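Local atomic coordinates of chinitase A (Streptomyces coelicolor, PDB entry 3EBV), a protein that probably hydrolyses chitin as a family 18 endochitinase, this chain holding the TIM-barrel glycosyl hydrolase part of a longer protein. Residues 59-62 with 63-67; 105-108 with 109-113. All coordinates share one frame; numbering follows the deposited sequence.

In the fold
Both contacts are local, each at one end of an outer helix of the TIM barrel, and both run from buried residues to exposed ones. Contact 1 (59-62 with 63-67) opens helix 61-73, and its chemistry is more polar, with a threonine cap and a tyrosine-aspartate bond. Contact 2 (105-108 with 109-113) closes helix 94-111 and leans on aromatic and aliphatic packing, with a positive-phi glycine ending the helix at the turn into strand 115-120. Their centres lie about 14 Å apart, and the two helix ends meet directly. Inside, the rings of Phe64 and Phe113 pack together; nearer the surface, Lys65 touches Tyr111 and forms a salt bridge with Glu110.

Contact 1. Residues 59-62 with 63-67; sequences YTVD and QFKAD
The CG of Tyr59 stands opposite its own backbone N (chi1 -169°) and that of Asp67 lies beside its backbone N (chi1 -74°), an arrangement that carries phenol and carboxylate from opposite directions into one meeting point. There Tyr59 OH donates to Asp67 OD2 in a very short bond of 2.5 Å, with OD2 near the plane of the ring at its edge and the ring and carboxylate planes turned 31° apart. The same hydroxyl is also hydrogen-bonded to the backbone N of Ile23, so two partners grip it and hold the ring in place. Phe64 CB lies over one face of the tyrosine, whose CE2 approaches Phe64 CD1 at 3.8 Å; CG of Gln63 sits at the ring edge, 3.7 Å from Tyr59 CE1. A phenylalanine in place of Tyr59 would probably leave the carboxylate of Asp67 and the amide of Ile23 without their shared hydroxyl partner.

Thr60 is the N-cap of the helix. Its OG1 accepts from Gln63 N at 3.1 Å, a side chain standing in for the missing preceding turn, while its carbonyl O receives Phe64 N at 2.9 Å as the first regular helical bond. One residue on, Val61 and Lys65 run side by side: Val61 CG1 touches Lys65 CE at 3.6 Å, and the lysine chain, extended beyond CG, takes its ammonium on to Glu110.

The contact thus starts helix 61-73 of the barrel. Tyr59 and Asp67 face the loop of Lys22, Ile23 and Ser24, Phe64 reaches Ile23 and Leu51, and Val61, Phe64 and Lys65 all rest on Tyr111 of helix 94-111.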
loop_
_atom_site.group_PDB
_atom_site.type_symbol
_atom_site.label_atom_id
_atom_site.label_comp_id
_atom_site.label_asym_id
_atom_site.label_seq_id
_atom_site.Cartn_x
_atom_site.Cartn_y
_atom_site.Cartn_z
ATOM N N TYR A 59 6.510 12.010 20.802
ATOM C CA TYR A 59 7.400 11.050 20.164
ATOM C C TYR A 59 8.527 11.780 19.446
ATOM O O TYR A 59 8.255 12.646 18.607
ATOM C CB TYR A 59 6.539 10.292 19.146
ATOM C CG TYR A 59 7.093 9.050 18.497
ATOM C CD1 TYR A 59 8.013 8.206 19.138
ATOM C CD2 TYR A 59 6.601 8.655 17.245
ATOM C CE1 TYR A 59 8.484 7.024 18.513
ATOM C CE2 TYR A 59 7.067 7.493 16.627
ATOM C CZ TYR A 59 7.973 6.681 17.247
ATOM O OH TYR A 59 8.376 5.523 16.642
ATOM N N THR A 60 9.776 11.451 19.767
ATOM C CA THR A 60 10.906 12.219 19.238
ATOM C C THR A 60 11.462 11.614 17.940
ATOM O O THR A 60 11.329 10.395 17.703
ATOM C CB THR A 60 12.075 12.314 20.242
ATOM O OG1 THR A 60 12.667 11.023 20.411
ATOM C CG2 THR A 60 11.578 12.859 21.614
ATOM N N VAL A 61 12.107 12.457 17.130
ATOM C CA VAL A 61 12.784 11.989 15.907
ATOM C C VAL A 61 13.780 10.872 16.224
ATOM O O VAL A 61 13.829 9.845 15.538
ATOM C CB VAL A 61 13.456 13.156 15.120
ATOM C CG1 VAL A 61 14.354 12.636 14.000
ATOM C CG2 VAL A 61 12.390 14.089 14.552
ATOM N N ASP A 62 14.582 11.058 17.278
ATOM C CA ASP A 62 15.537 10.025 17.653
ATOM C C ASP A 62 14.882 8.672 17.974
ATOM O O ASP A 62 15.387 7.624 17.578
ATOM C CB ASP A 62 16.418 10.503 18.818
ATOM C CG ASP A 62 17.548 11.438 18.366
ATOM O OD1 ASP A 62 17.736 11.685 17.144
ATOM O OD2 ASP A 62 18.265 11.926 19.264
ATOM N N GLN A 63 13.772 8.707 18.713
ATOM C CA GLN A 63 13.072 7.478 19.072
ATOM C C GLN A 63 12.427 6.829 17.826
ATOM O O GLN A 63 12.490 5.614 17.676
ATOM C CB GLN A 63 12.029 7.714 20.160
ATOM C CG GLN A 63 11.452 6.434 20.707
ATOM C CD GLN A 63 12.511 5.527 21.345
ATOM O OE1 GLN A 63 12.809 4.427 20.850
ATOM N NE2 GLN A 63 13.080 5.991 22.462
ATOM N N PHE A 64 11.856 7.662 16.971
ATOM C CA PHE A 64 11.282 7.181 15.675
ATOM C C PHE A 64 12.369 6.472 14.846
ATOM O O PHE A 64 12.202 5.302 14.414
ATOM C CB PHE A 64 10.692 8.370 14.928
ATOM C CG PHE A 64 10.222 8.042 13.534
ATOM C CD1 PHE A 64 9.006 7.367 13.355
ATOM C CD2 PHE A 64 10.977 8.387 12.428
ATOM C CE1 PHE A 64 8.540 7.059 12.066
ATOM C CE2 PHE A 64 10.544 8.078 11.141
ATOM C CZ PHE A 64 9.299 7.419 10.964
ATOM N N LYS A 65 13.512 7.136 14.680
ATOM C CA LYS A 65 14.616 6.516 13.953
ATOM C C LYS A 65 15.063 5.198 14.566
ATOM O O LYS A 65 15.368 4.241 13.846
ATOM C CB LYS A 65 15.811 7.477 13.801
ATOM C CG LYS A 65 15.560 8.647 12.906
ATOM C CD LYS A 65 16.847 9.455 12.759
ATOM C CE LYS A 65 16.637 10.701 11.931
ATOM N NZ LYS A 65 17.878 11.572 11.930
ATOM N N ALA A 66 15.122 5.151 15.907
ATOM C CA ALA A 66 15.511 3.942 16.610
ATOM C C ALA A 66 14.502 2.800 16.425
ATOM O O ALA A 66 14.872 1.639 16.250
ATOM C CB ALA A 66 15.715 4.244 18.127
ATOM N N ASP A 67 13.219 3.177 16.473
ATOM C CA ASP A 67 12.119 2.243 16.282
ATOM C C ASP A 67 12.154 1.662 14.852
ATOM O O ASP A 67 11.965 0.457 14.679
ATOM C CB ASP A 67 10.794 2.961 16.489
ATOM C CG ASP A 67 10.489 3.263 17.973
ATOM O OD1 ASP A 67 11.268 2.825 18.858
ATOM O OD2 ASP A 67 9.460 3.925 18.218
#

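Contact 2. Residues 105-108 with 109-113; sequences YSVM and REYGF
Arg109 lies alongside Tyr105, one helical turn earlier, and its CG sits over one face of the tyrosine ring as a CH-pi contact, 3.8 Å from the ring centroid and 18° off the normal. Bends at chi2 and chi3 (-67° and -73°) fold the arginine chain along the ring, so that its CD reaches Tyr105 OH at 3.6 Å and the guanidinium plane runs nearly parallel to the ring. On another side of the helix Val107 CG1 meets the edge of the Phe113 ring, 3.7 Å from CE2, and touches Tyr111 more loosely. Tyr111 CB in turn lies over a face of the Phe113 ring, and Phe113 CB packs against CG of Met108, built as selenomethionine, at 4.1 Å.

What places Phe113 there is the end of the helix. Tyr111 N still bonds to Val107 O, but Gly112 then takes a positive phi, which suits glycine, and the chain turns back. Met108 O collects Phe113 N at 3.0 Å, lying in the carbonyl plane on a lone pair, together with a weak bond from Gly112 N. A water donates to Phe113 O at 2.9 Å and more weakly to Met108 O, bridging the two carbonyls across the turn.

Around this helix end of the beta-alpha-beta unit, Tyr105 and Met108 pack on helix 126-140 through residues that include Ala140, while Tyr111 meets Phe49 edge-to-face. Gln72 of helix 61-73 bonds to Gly112 O, while Phe113 lies against Val78 and Ile80 of strand 77-84, joining the exit of helix 94-111 to a neighbouring helix and to the barrel wall just before strand 115-120.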
loop_
_atom_site.group_PDB
_atom_site.type_symbol
_atom_site.label_atom_id
_atom_site.label_comp_id
_atom_site.label_asym_id
_atom_site.label_seq_id
_atom_site.Cartn_x
_atom_site.Cartn_y
_atom_site.Cartn_z
ATOM N N TYR A 105 14.563 10.315 -2.048
ATOM C CA TYR A 105 15.789 9.641 -1.648
ATOM C C TYR A 105 16.426 10.340 -0.413
ATOM O O TYR A 105 16.902 9.657 0.478
ATOM C CB TYR A 105 16.758 9.597 -2.822
ATOM C CG TYR A 105 17.969 8.777 -2.506
ATOM C CD1 TYR A 105 17.879 7.404 -2.264
ATOM C CD2 TYR A 105 19.233 9.374 -2.452
ATOM C CE1 TYR A 105 19.000 6.658 -1.988
ATOM C CE2 TYR A 105 20.352 8.629 -2.172
ATOM C CZ TYR A 105 20.243 7.289 -1.945
ATOM O OH TYR A 105 21.374 6.547 -1.667
ATOM N N SER A 106 16.350 11.665 -0.371
ATOM C CA SER A 106 16.854 12.434 0.781
ATOM C C SER A 106 16.097 12.013 2.043
ATOM O O SER A 106 16.702 11.806 3.101
ATOM C CB SER A 106 16.678 13.931 0.531
ATOM O OG SER A 106 17.178 14.668 1.651
ATOM N N VAL A 107 14.774 11.858 1.936
ATOM C CA VAL A 107 13.961 11.438 3.098
ATOM C C VAL A 107 14.300 10.012 3.512
ATOM O O VAL A 107 14.438 9.681 4.711
ATOM C CB VAL A 107 12.443 11.570 2.778
ATOM C CG1 VAL A 107 11.561 10.857 3.811
ATOM C CG2 VAL A 107 12.077 13.038 2.678
HETATM N N MSE A 108 14.451 9.137 2.520
HETATM C CA MSE A 108 14.839 7.772 2.806
HETATM C C MSE A 108 16.172 7.693 3.559
HETATM O O MSE A 108 16.266 6.998 4.568
HETATM C CB MSE A 108 14.919 6.967 1.511
HETATM C CG MSE A 108 13.550 6.666 0.897
HETATM SE SE MSE A 108 13.801 5.836 -0.907
HETATM C CE MSE A 108 14.961 4.356 -0.445
ATOM N N ARG A 109 17.167 8.425 3.079
ATOM C CA ARG A 109 18.484 8.388 3.703
ATOM C C ARG A 109 18.476 9.024 5.097
ATOM O O ARG A 109 19.138 8.509 5.978
ATOM C CB ARG A 109 19.485 9.105 2.814
ATOM C CG ARG A 109 19.760 8.374 1.524
ATOM C CD ARG A 109 20.471 7.064 1.758
ATOM N NE ARG A 109 21.867 7.309 2.131
ATOM C CZ ARG A 109 22.746 6.368 2.471
ATOM N NH1 ARG A 109 22.398 5.080 2.498
ATOM N NH2 ARG A 109 23.988 6.724 2.789
ATOM N N GLU A 110 17.715 10.097 5.277
ATOM C CA GLU A 110 17.635 10.758 6.586
ATOM C C GLU A 110 17.048 9.870 7.672
ATOM O O GLU A 110 17.548 9.850 8.807
ATOM C CB GLU A 110 16.853 12.055 6.521
ATOM C CG GLU A 110 16.594 12.688 7.915
ATOM C CD GLU A 110 17.858 13.212 8.608
ATOM O OE1 GLU A 110 18.929 13.287 7.954
ATOM O OE2 GLU A 110 17.767 13.540 9.824
ATOM N N TYR A 111 15.991 9.121 7.340
ATOM C CA TYR A 111 15.286 8.336 8.367
ATOM C C TYR A 111 15.558 6.866 8.303
ATOM O O TYR A 111 15.099 6.128 9.176
ATOM C CB TYR A 111 13.762 8.609 8.312
ATOM C CG TYR A 111 13.459 10.047 8.582
ATOM C CD1 TYR A 111 13.365 10.524 9.908
ATOM C CD2 TYR A 111 13.356 10.962 7.547
ATOM C CE1 TYR A 111 13.129 11.855 10.160
ATOM C CE2 TYR A 111 13.119 12.306 7.790
ATOM C CZ TYR A 111 13.021 12.754 9.114
ATOM O OH TYR A 111 12.789 14.100 9.322
ATOM N N GLY A 112 16.288 6.417 7.278
ATOM C CA GLY A 112 16.583 5.020 7.075
ATOM C C GLY A 112 15.456 4.195 6.442
ATOM O O GLY A 112 15.427 2.981 6.607
ATOM N N PHE A 113 14.578 4.838 5.676
ATOM C CA PHE A 113 13.485 4.080 5.058
ATOM C C PHE A 113 13.982 3.164 3.948
ATOM O O PHE A 113 14.956 3.494 3.236
ATOM C CB PHE A 113 12.444 5.031 4.490
ATOM C CG PHE A 113 11.733 5.883 5.535
ATOM C CD1 PHE A 113 11.283 5.328 6.740
ATOM C CD2 PHE A 113 11.521 7.241 5.298
ATOM C CE1 PHE A 113 10.623 6.148 7.695
ATOM C CE2 PHE A 113 10.861 8.070 6.214
ATOM C CZ PHE A 113 10.387 7.507 7.414
HETATM O O HOH W 1 17.607 4.446 2.710
#